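Local coordinates for CocE/NonD family hydrolase (Staphylococcus aureus subsp. aureus COL, PDB 3III), which probably hydrolyses ester or amide bonds as a serine hydrolase of the alpha/beta-hydrolase fold, related to cocaine esterase and X-Pro dipeptidyl-peptidases, at residues A[168-171]-A[172-176]; A[194-198]-A[199-203]; A[134-137]-A[138-141]; A[278-281]-A[282-286]. All blocks are in the same frame, centred on the assembly; numbering follows the deposited sequence.

Interaction 1 (A[168-171]-A[172-176]); sequences VSYL and AVTQW. With PLM (palmitic acid), chain G.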
loop_
_atom_site.group_PDB
_atom_site.type_symbol
_atom_site.label_atom_id
_atom_site.label_comp_id
_atom_site.label_asym_id
_atom_site.label_seq_id
_atom_site.Cartn_x
_atom_site.Cartn_y
_atom_site.Cartn_z
ATOM N N VAL A 168 0.465 6.428 7.638
ATOM C CA VAL A 168 1.034 5.649 6.526
ATOM C C VAL A 168 1.233 4.207 6.956
ATOM O O VAL A 168 1.592 3.946 8.126
ATOM C CB VAL A 168 2.415 6.270 6.111
ATOM C CG1 VAL A 168 3.061 5.497 4.978
ATOM C CG2 VAL A 168 2.172 7.794 5.702
ATOM N N SER A 169 1.050 3.309 5.995
ATOM C CA SER A 169 1.407 1.887 6.078
ATOM C C SER A 169 0.559 1.246 7.200
ATOM O O SER A 169 -0.654 1.261 7.104
ATOM C CB SER A 169 2.915 1.715 6.267
ATOM O OG SER A 169 3.236 0.328 6.257
ATOM N N TYR A 170 1.148 0.689 8.254
ATOM C CA TYR A 170 0.333 0.071 9.354
ATOM C C TYR A 170 -0.720 1.099 9.860
ATOM O O TYR A 170 -1.867 0.752 10.119
ATOM C CB TYR A 170 1.228 -0.326 10.524
ATOM C CG TYR A 170 0.684 -1.289 11.541
ATOM C CD1 TYR A 170 1.309 -2.522 11.729
ATOM C CD2 TYR A 170 -0.374 -0.951 12.391
ATOM C CE1 TYR A 170 0.858 -3.424 12.698
ATOM C CE2 TYR A 170 -0.857 -1.851 13.362
ATOM C CZ TYR A 170 -0.224 -3.098 13.498
ATOM O OH TYR A 170 -0.672 -3.982 14.476
ATOM N N LEU A 171 -0.316 2.374 9.946
ATOM C CA LEU A 171 -1.168 3.458 10.390
ATOM C C LEU A 171 -2.337 3.764 9.425
ATOM O O LEU A 171 -3.281 4.484 9.792
ATOM C CB LEU A 171 -0.340 4.717 10.709
ATOM C CG LEU A 171 0.764 4.642 11.801
ATOM C CD1 LEU A 171 1.918 3.748 11.493
ATOM C CD2 LEU A 171 1.237 6.100 12.034
ATOM N N ALA A 172 -2.212 3.326 8.171
ATOM C CA ALA A 172 -3.279 3.365 7.167
ATOM C C ALA A 172 -4.150 2.118 7.209
ATOM O O ALA A 172 -5.400 2.212 7.148
ATOM C CB ALA A 172 -2.696 3.574 5.744
ATOM N N VAL A 173 -3.524 0.937 7.314
ATOM C CA VAL A 173 -4.298 -0.324 7.338
ATOM C C VAL A 173 -5.281 -0.317 8.527
ATOM O O VAL A 173 -6.458 -0.687 8.389
ATOM C CB VAL A 173 -3.384 -1.577 7.458
ATOM C CG1 VAL A 173 -4.237 -2.908 7.500
ATOM C CG2 VAL A 173 -2.322 -1.614 6.361
ATOM N N THR A 174 -4.821 0.152 9.684
ATOM C CA THR A 174 -5.687 0.220 10.869
ATOM C C THR A 174 -6.876 1.177 10.678
ATOM O O THR A 174 -7.884 1.036 11.351
ATOM C CB THR A 174 -4.919 0.607 12.127
ATOM O OG1 THR A 174 -4.177 1.828 11.922
ATOM C CG2 THR A 174 -3.944 -0.485 12.555
ATOM N N GLN A 175 -6.730 2.151 9.784
ATOM C CA GLN A 175 -7.869 3.061 9.451
ATOM C C GLN A 175 -8.896 2.352 8.610
ATOM O O GLN A 175 -10.068 2.477 8.877
ATOM C CB GLN A 175 -7.394 4.277 8.713
ATOM C CG GLN A 175 -6.405 5.136 9.508
ATOM C CD GLN A 175 -6.052 6.384 8.701
ATOM O OE1 GLN A 175 -6.947 7.166 8.368
ATOM N NE2 GLN A 175 -4.748 6.577 8.398
ATOM N N TRP A 176 -8.481 1.587 7.594
ATOM C CA TRP A 176 -9.482 0.830 6.849
ATOM C C TRP A 176 -10.249 -0.052 7.824
ATOM O O TRP A 176 -11.475 -0.154 7.773
ATOM C CB TRP A 176 -8.832 -0.058 5.777
ATOM C CG TRP A 176 -8.130 0.659 4.637
ATOM C CD1 TRP A 176 -6.815 0.486 4.268
ATOM C CD2 TRP A 176 -8.698 1.580 3.677
ATOM N NE1 TRP A 176 -6.524 1.280 3.188
ATOM C CE2 TRP A 176 -7.671 1.914 2.767
ATOM C CE3 TRP A 176 -9.992 2.121 3.467
ATOM C CZ2 TRP A 176 -7.860 2.815 1.710
ATOM C CZ3 TRP A 176 -10.181 2.984 2.378
ATOM C CH2 TRP A 176 -9.121 3.326 1.518
HETATM C C1 PLM G . 6.110 -0.548 7.508
HETATM O O1 PLM G . 4.970 -0.533 7.967
HETATM O O2 PLM G . 6.275 -0.118 6.352
HETATM C C2 PLM G . 7.221 -1.110 8.334
HETATM C C3 PLM G . 8.591 -0.836 7.737
HETATM C C4 PLM G . 9.780 -1.245 8.606
HETATM C C5 PLM G . 11.146 -0.682 8.113
HETATM C C6 PLM G . 12.413 -1.487 8.512
HETATM C C7 PLM G . 13.618 -0.772 9.170
HETATM C C8 PLM G . 14.811 -0.372 8.260
HETATM O O HOH W 1 -3.992 4.772 12.327
#

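Interaction 2 (A[194-198]-A[199-203]); sequences GLNDM and YREVA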
loop_
_atom_site.group_PDB
_atom_site.type_symbol
_atom_site.label_atom_id
_atom_site.label_comp_id
_atom_site.label_asym_id
_atom_site.label_seq_id
_atom_site.Cartn_x
_atom_site.Cartn_y
_atom_site.Cartn_z
ATOM N N GLY A 194 -2.257 2.069 2.441
ATOM C CA GLY A 194 -2.478 0.883 3.259
ATOM C C GLY A 194 -3.254 -0.237 2.594
ATOM O O GLY A 194 -4.328 -0.024 2.042
ATOM N N LEU A 195 -2.717 -1.452 2.735
ATOM C CA LEU A 195 -3.401 -2.653 2.324
ATOM C C LEU A 195 -4.625 -2.907 3.208
ATOM O O LEU A 195 -4.815 -2.278 4.239
ATOM C CB LEU A 195 -2.448 -3.866 2.387
ATOM C CG LEU A 195 -1.858 -4.272 3.750
ATOM C CD1 LEU A 195 -2.733 -5.207 4.498
ATOM C CD2 LEU A 195 -0.438 -4.895 3.514
ATOM N N ASN A 196 -5.462 -3.840 2.784
ATOM C CA ASN A 196 -6.577 -4.261 3.602
ATOM C C ASN A 196 -7.071 -5.706 3.375
ATOM O O ASN A 196 -8.112 -6.073 3.858
ATOM C CB ASN A 196 -7.692 -3.241 3.474
ATOM C CG ASN A 196 -7.990 -2.909 2.066
ATOM O OD1 ASN A 196 -8.369 -3.763 1.300
ATOM N ND2 ASN A 196 -7.746 -1.648 1.685
ATOM N N ASP A 197 -6.276 -6.515 2.669
ATOM C CA ASP A 197 -6.521 -7.942 2.452
ATOM C C ASP A 197 -5.189 -8.655 2.539
ATOM O O ASP A 197 -4.456 -8.728 1.584
ATOM C CB ASP A 197 -7.190 -8.175 1.099
ATOM C CG ASP A 197 -7.567 -9.667 0.848
ATOM O OD1 ASP A 197 -7.049 -10.585 1.551
ATOM O OD2 ASP A 197 -8.342 -9.892 -0.134
HETATM N N MSE A 198 -4.848 -9.125 3.724
HETATM C CA MSE A 198 -3.513 -9.639 3.970
HETATM C C MSE A 198 -3.176 -10.801 3.073
HETATM O O MSE A 198 -2.037 -10.892 2.605
HETATM C CB MSE A 198 -3.336 -10.075 5.433
HETATM C CG MSE A 198 -3.198 -8.938 6.357
HETATM SE SE MSE A 198 -2.904 -9.542 8.239
HETATM C CE MSE A 198 -1.034 -10.277 7.967
ATOM N N TYR A 199 -4.114 -11.722 2.870
ATOM C CA TYR A 199 -3.817 -12.874 2.039
ATOM C C TYR A 199 -3.367 -12.483 0.605
ATOM O O TYR A 199 -2.474 -13.076 0.046
ATOM C CB TYR A 199 -5.048 -13.800 1.948
ATOM C CG TYR A 199 -4.738 -14.998 1.167
ATOM C CD1 TYR A 199 -4.125 -16.100 1.764
ATOM C CD2 TYR A 199 -5.000 -15.041 -0.201
ATOM C CE1 TYR A 199 -3.763 -17.253 0.975
ATOM C CE2 TYR A 199 -4.671 -16.132 -0.946
ATOM C CZ TYR A 199 -4.061 -17.250 -0.364
ATOM O OH TYR A 199 -3.717 -18.326 -1.166
ATOM N N ARG A 200 -4.016 -11.495 0.015
ATOM C CA ARG A 200 -3.772 -11.139 -1.363
ATOM C C ARG A 200 -2.691 -10.134 -1.519
ATOM O O ARG A 200 -2.232 -9.929 -2.662
ATOM C CB ARG A 200 -5.043 -10.617 -2.038
ATOM C CG ARG A 200 -6.023 -11.727 -2.387
ATOM C CD ARG A 200 -7.305 -11.161 -3.091
ATOM N NE ARG A 200 -8.219 -12.266 -3.375
ATOM C CZ ARG A 200 -8.981 -12.857 -2.476
ATOM N NH1 ARG A 200 -8.995 -12.415 -1.231
ATOM N NH2 ARG A 200 -9.736 -13.895 -2.827
ATOM N N GLU A 201 -2.317 -9.450 -0.432
ATOM C CA GLU A 201 -1.514 -8.231 -0.572
ATOM C C GLU A 201 -0.145 -8.277 0.060
ATOM O O GLU A 201 0.733 -7.591 -0.433
ATOM C CB GLU A 201 -2.308 -6.975 -0.198
ATOM C CG GLU A 201 -3.547 -6.916 -1.128
ATOM C CD GLU A 201 -4.647 -5.950 -0.790
ATOM O OE1 GLU A 201 -4.652 -5.372 0.324
ATOM O OE2 GLU A 201 -5.563 -5.806 -1.666
ATOM N N VAL A 202 0.055 -9.105 1.097
ATOM C CA VAL A 202 1.358 -9.178 1.770
ATOM C C VAL A 202 1.807 -10.624 2.099
ATOM O O VAL A 202 2.973 -10.923 1.941
ATOM C CB VAL A 202 1.440 -8.288 3.049
ATOM C CG1 VAL A 202 0.504 -8.786 4.182
ATOM C CG2 VAL A 202 2.903 -8.178 3.528
ATOM N N ALA A 203 0.895 -11.470 2.619
ATOM C CA ALA A 203 1.218 -12.873 2.986
ATOM C C ALA A 203 1.525 -13.753 1.747
ATOM O O ALA A 203 2.393 -14.632 1.775
ATOM C CB ALA A 203 0.087 -13.508 3.895
HETATM O O HOH W 2 -8.115 -5.280 -0.892
HETATM O O HOH W 3 -6.785 -11.617 4.047
#

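Interaction 3 (A[134-137]-A[138-141]); sequences VLSP and WSKR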
loop_
_atom_site.group_PDB
_atom_site.type_symbol
_atom_site.label_atom_id
_atom_site.label_comp_id
_atom_site.label_asym_id
_atom_site.label_seq_id
_atom_site.Cartn_x
_atom_site.Cartn_y
_atom_site.Cartn_z
ATOM N N VAL A 134 -2.872 -9.365 23.822
ATOM C CA VAL A 134 -2.835 -9.980 22.518
ATOM C C VAL A 134 -2.506 -8.939 21.444
ATOM O O VAL A 134 -3.079 -7.871 21.412
ATOM C CB VAL A 134 -4.155 -10.685 22.158
ATOM C CG1 VAL A 134 -4.111 -11.179 20.643
ATOM C CG2 VAL A 134 -4.440 -11.859 23.138
ATOM N N LEU A 135 -1.507 -9.250 20.636
ATOM C CA LEU A 135 -1.087 -8.392 19.531
ATOM C C LEU A 135 -1.408 -9.174 18.276
ATOM O O LEU A 135 -0.646 -10.064 17.872
ATOM C CB LEU A 135 0.419 -8.051 19.623
ATOM C CG LEU A 135 0.915 -6.816 18.821
ATOM C CD1 LEU A 135 2.421 -6.579 19.174
ATOM C CD2 LEU A 135 0.710 -6.977 17.303
ATOM N N SER A 136 -2.557 -8.854 17.683
ATOM C CA SER A 136 -3.034 -9.476 16.462
ATOM C C SER A 136 -3.168 -8.396 15.391
ATOM O O SER A 136 -4.198 -7.716 15.276
ATOM C CB SER A 136 -4.360 -10.203 16.687
ATOM O OG SER A 136 -4.765 -10.770 15.456
ATOM N N PRO A 137 -2.110 -8.175 14.628
ATOM C CA PRO A 137 -2.078 -7.062 13.680
ATOM C C PRO A 137 -3.162 -7.136 12.617
ATOM O O PRO A 137 -3.414 -8.194 12.079
ATOM C CB PRO A 137 -0.727 -7.211 12.991
ATOM C CG PRO A 137 0.054 -8.117 13.807
ATOM C CD PRO A 137 -0.850 -8.923 14.650
ATOM N N TRP A 138 -3.790 -5.999 12.309
ATOM C CA TRP A 138 -4.648 -5.894 11.126
ATOM C C TRP A 138 -5.784 -6.899 11.240
ATOM O O TRP A 138 -6.052 -7.685 10.317
ATOM C CB TRP A 138 -3.790 -6.056 9.850
ATOM C CG TRP A 138 -2.704 -5.066 9.729
ATOM C CD1 TRP A 138 -2.596 -3.896 10.440
ATOM C CD2 TRP A 138 -1.561 -5.086 8.847
ATOM N NE1 TRP A 138 -1.487 -3.221 10.069
ATOM C CE2 TRP A 138 -0.832 -3.918 9.088
ATOM C CE3 TRP A 138 -1.090 -5.972 7.871
ATOM C CZ2 TRP A 138 0.348 -3.599 8.393
ATOM C CZ3 TRP A 138 0.095 -5.640 7.157
ATOM C CH2 TRP A 138 0.800 -4.484 7.439
ATOM N N SER A 139 -6.463 -6.853 12.400
ATOM C CA SER A 139 -7.568 -7.701 12.719
ATOM C C SER A 139 -8.762 -6.883 13.191
ATOM O O SER A 139 -8.637 -5.733 13.558
ATOM C CB SER A 139 -7.160 -8.672 13.834
ATOM O OG SER A 139 -6.835 -7.962 15.051
ATOM N N LYS A 140 -9.904 -7.525 13.292
ATOM C CA LYS A 140 -11.068 -6.873 13.794
ATOM C C LYS A 140 -10.925 -6.552 15.283
ATOM O O LYS A 140 -11.341 -5.494 15.704
ATOM C CB LYS A 140 -12.304 -7.741 13.614
ATOM C CG LYS A 140 -13.593 -6.982 14.048
ATOM C CD LYS A 140 -14.796 -7.778 13.659
ATOM C CE LYS A 140 -16.059 -7.088 14.044
ATOM N NZ LYS A 140 -17.220 -7.849 13.684
ATOM N N ARG A 141 -10.372 -7.467 16.064
ATOM C CA ARG A 141 -10.136 -7.211 17.491
ATOM C C ARG A 141 -9.233 -5.981 17.699
ATOM O O ARG A 141 -9.435 -5.188 18.591
ATOM C CB ARG A 141 -9.589 -8.450 18.214
ATOM C CG ARG A 141 -8.162 -8.924 17.854
ATOM C CD ARG A 141 -7.807 -10.119 18.835
ATOM N NE ARG A 141 -7.755 -9.574 20.193
ATOM C CZ ARG A 141 -7.724 -10.317 21.303
ATOM N NH1 ARG A 141 -7.696 -11.626 21.239
ATOM N NH2 ARG A 141 -7.713 -9.733 22.484
#

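Interaction 4 (A[278-281]-A[282-286]); sequences SFEG and FKQAA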
loop_
_atom_site.group_PDB
_atom_site.type_symbol
_atom_site.label_atom_id
_atom_site.label_comp_id
_atom_site.label_asym_id
_atom_site.label_seq_id
_atom_site.Cartn_x
_atom_site.Cartn_y
_atom_site.Cartn_z
ATOM N N SER A 278 -4.862 -0.088 -1.486
ATOM C CA SER A 278 -5.119 1.330 -1.482
ATOM C C SER A 278 -6.230 1.611 -2.486
ATOM O O SER A 278 -7.225 2.320 -2.181
ATOM C CB SER A 278 -3.828 2.158 -1.750
ATOM O OG SER A 278 -2.843 1.948 -0.741
ATOM N N PHE A 279 -6.108 1.031 -3.675
ATOM C CA PHE A 279 -7.129 1.209 -4.717
ATOM C C PHE A 279 -8.414 0.497 -4.335
ATOM O O PHE A 279 -9.525 1.049 -4.569
ATOM C CB PHE A 279 -6.626 0.669 -6.069
ATOM C CG PHE A 279 -5.661 1.595 -6.762
ATOM C CD1 PHE A 279 -6.124 2.704 -7.446
ATOM C CD2 PHE A 279 -4.301 1.392 -6.665
ATOM C CE1 PHE A 279 -5.264 3.561 -8.083
ATOM C CE2 PHE A 279 -3.404 2.279 -7.275
ATOM C CZ PHE A 279 -3.899 3.386 -7.959
ATOM N N GLU A 280 -8.304 -0.744 -3.787
ATOM C CA GLU A 280 -9.508 -1.445 -3.354
ATOM C C GLU A 280 -10.321 -0.647 -2.338
ATOM O O GLU A 280 -11.586 -0.625 -2.405
ATOM C CB GLU A 280 -9.269 -2.855 -2.811
ATOM C CG GLU A 280 -8.898 -3.928 -3.860
ATOM C CD GLU A 280 -9.780 -3.924 -5.105
ATOM O OE1 GLU A 280 -11.007 -3.919 -4.922
ATOM O OE2 GLU A 280 -9.240 -3.930 -6.246
ATOM N N GLY A 281 -9.607 0.010 -1.413
ATOM C CA GLY A 281 -10.274 0.788 -0.355
ATOM C C GLY A 281 -11.052 1.911 -0.963
ATOM O O GLY A 281 -12.223 2.148 -0.637
ATOM N N PHE A 282 -10.391 2.643 -1.855
ATOM C CA PHE A 282 -11.068 3.769 -2.512
ATOM C C PHE A 282 -12.271 3.299 -3.318
ATOM O O PHE A 282 -13.341 3.916 -3.268
ATOM C CB PHE A 282 -10.122 4.551 -3.382
ATOM C CG PHE A 282 -10.797 5.637 -4.170
ATOM C CD1 PHE A 282 -11.236 6.801 -3.555
ATOM C CD2 PHE A 282 -11.098 5.443 -5.504
ATOM C CE1 PHE A 282 -11.911 7.827 -4.295
ATOM C CE2 PHE A 282 -11.753 6.414 -6.240
ATOM C CZ PHE A 282 -12.169 7.616 -5.653
ATOM N N LYS A 283 -12.093 2.226 -4.064
ATOM C CA LYS A 283 -13.135 1.739 -4.970
ATOM C C LYS A 283 -14.346 1.225 -4.217
ATOM O O LYS A 283 -15.441 1.540 -4.590
ATOM C CB LYS A 283 -12.651 0.640 -5.934
ATOM C CG LYS A 283 -11.649 1.070 -6.984
ATOM C CD LYS A 283 -11.310 -0.046 -7.971
ATOM C CE LYS A 283 -10.708 -1.279 -7.306
ATOM N NZ LYS A 283 -10.232 -2.377 -8.232
ATOM N N GLN A 284 -14.114 0.407 -3.188
ATOM C CA GLN A 284 -15.168 -0.336 -2.510
ATOM C C GLN A 284 -15.865 0.428 -1.369
ATOM O O GLN A 284 -16.978 0.075 -0.970
ATOM C CB GLN A 284 -14.601 -1.619 -1.907
ATOM C CG GLN A 284 -14.319 -2.752 -2.917
ATOM C CD GLN A 284 -13.812 -3.984 -2.225
ATOM O OE1 GLN A 284 -14.351 -4.376 -1.186
ATOM N NE2 GLN A 284 -12.696 -4.545 -2.722
ATOM N N ALA A 285 -15.170 1.400 -0.777
ATOM C CA ALA A 285 -15.777 2.197 0.288
ATOM C C ALA A 285 -17.156 2.732 -0.195
ATOM O O ALA A 285 -17.270 3.239 -1.340
ATOM C CB ALA A 285 -14.833 3.360 0.723
ATOM N N ALA A 286 -18.147 2.689 0.694
ATOM C CA ALA A 286 -19.485 3.210 0.432
ATOM C C ALA A 286 -19.560 4.721 0.649
ATOM O O ALA A 286 -20.530 5.346 0.292
ATOM C CB ALA A 286 -20.562 2.463 1.297
HETATM O O HOH W 4 -12.600 -4.406 -7.289
#

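Interaction 1 (A[168-171]-A[172-176])
The ring of Tyr170 is met obliquely by the methyl of Thr174 one helical turn on, CE2 lying 3.5 Å from CG2. Trp138 packs against the same ring at about 50°, Tyr76 meets it edge-to-face, and its hydroxyl bonds to Glu142. The other flat group, the amide of Gln175, lies almost coplanar with its acceptor: NE2 donates to Leu171 O at 2.9 Å, while OE1 turns to Thr165. A long polar side chain suits this buried site because both ends of its amide find partners. A water joins Leu171 O to Thr174 OG1, which also bonds to Ala73 O.

Ser169 O takes two backbone donors, Val173 N at 2.9 Å nearly in line with the carbonyl and Ala172 N at 2.8 Å from well above its plane. The CB bond of Ser169 leads away from the helix, and chi1 of -176° sets OG beside the carbonyl carbon, from where it donates to palmitic acid O1 at 2.6 Å; OG also bonds to His274 NE2. The backbone here has an unusual positive phi (63°), as expected of the nucleophile in such a turn. This sharp bend between strand 162-168 and helix 170-179 is the nucleophile elbow of alpha/beta-hydrolases, with Ser169 the probable nucleophile.

Interaction 2 (A[194-198]-A[199-203])
Asp197 and Arg200 form a salt bridge, OD2 to NH1 at 2.8 Å, across the first turn of helix 198-203, where Asp197 holds the N-cap position. The carboxylate uses its syn lone pair, and it meets the guanidinium at its edge with the two planes 61° apart. Arg200 reaches back because its chain is extended from CG to NE; NH2 goes on to His476 O, while Asp197 OD2 has a second partner in Gln252.

Glu201 reaches back to the incoming loop with an extended chain, and its OE1 is gripped twice: by Asn196 N at 3.0 Å, nearly along the C-O axis, and by Asp197 N at 3.1 Å, from above the carboxylate plane. Its other oxygen forms a salt bridge with Arg276 and accepts a hydrogen bond from a water that also donates to Asn196 OD1. A glutamate suits this buried place, since OE1 satisfies two successive backbone N-H groups and its charge is probably offset by Arg276. A further water links Asp197 OD1 to Tyr199 N at the helix start.

Outside these polar contacts the packing is apolar: Leu195 CD2 rests on Val202 CB at 3.9 Å, and Met198, present as selenomethionine, leads away to Tyr214 and Trp217. The helix widens into a pi-type turn as Val202 N (3.1 Å) and Ala203 N (3.0 Å) approach Met198 O from opposite faces of its carbonyl plane.

Interaction 3 (A[134-137]-A[138-141])
Val134 lies over one face of the Arg141 guanidinium, its CB 3.7 Å from CZ, and the two side chains cross at about a right angle. Arg141 gets there by a bend at chi3 (-65°), which carries the flat group back along the loop while its CD passes Ser136 CB at 4.1 Å. Arginine suits this outer position: the flat face of its guanidinium, poor in hydrogen-bonding directions, can lie against the valine carbons.

Further in, Ser136 and Ser139 point toward each other across the turn, but their hydroxyls have different tasks. Ser139 OG donates to Ser136 O at 2.7 Å and accepts from Glu142 N, making Ser139 the N-cap of helix 140-154; chi1 of 63° holds OG where it can serve both. Ser136 OG instead bonds to Glu232. Between the serines the chain reverses through Pro137 and Trp138, the latter in a left-handed backbone conformation. Trp138 N is met by Glu142 OE2, and the indole, turned inward, stacks on Trp217 about 6 Å from the bound palmitic acid.

The chemistry implies a division of labour. One small hydroxyl both closes the loop and satisfies an N-H of the first helical turn, a proline restricts the backbone just before the turn, and the stacked tryptophan is placed beside the ligand pocket, whereas the valine-arginine contact at the outer end is one of packing, carbon against the guanidinium face.

Interaction 4 (A[278-281]-A[282-286])
Regular i to i+4 bonds run through this last part of helix 275-284, from Lys283 N to Phe279 O at 2.9 Å and from Gln284 N to Glu280 O at 2.8 Å, until Ala285 leaves helical geometry, its N still held by Gly281 O at 3.0 Å. The helix is the crossover of a beta-alpha-beta unit between strands 262-267 and 290-295 of the central sheet.

On one side of the helix Glu280 serves both neighbours a turn later. Its chain bends at chi2 (-47°), bringing the carboxylate back alongside the helix. OE1 uses its anti lone pair to accept from Gln284 NE2 at 2.8 Å, in the plane of the amide though the two flat groups are turned 54° apart. OE2 forms the salt bridge with Lys283, whose NZ comes from above the carboxylate plane at 2.7 Å, and is also bonded to Gln473 NE2. Glutamate fits here because it can answer a cation at i+3 and an amide at i+4 together.

Phe279 and Phe282 face the sheet, both against Leu292, and Phe282 also makes a cation-pi contact with Lys290, the residue whose NZ takes up the carbonyls of Phe282 and Ala285 at the helix end. Gly281, having no side chain, lets the indole of Trp176 lie close on its CA. The Glu280-Lys283 pair is bridged as well by a water that donates to Glu280 OE1 at 2.9 Å and accepts weakly from Lys283 NZ at 3.3 Å.

In the fold
Along the chain the order is interaction 3, 1, 2, 4, all within the alpha/beta-hydrolase part of the protein. Interaction 1 sits in the middle, its centre about 12 to 13 Å from the centres of the others and in touch with all three. Residues 170-176 follow strand 162-168, residues 194-203 follow the adjacent strand 186-192, and helix 275-284 follows strand 262-267, next in the sheet. Trp176 NE1 probably bonds to Gly194 O, while Trp138 packs on Val173 and Leu195. The centres of interactions 3 and 4 lie about 21 Å apart, with no touch. Interactions 1 to 3 lie around the probable active site and its palmitic acid, with interaction 4 farther back against the central sheet.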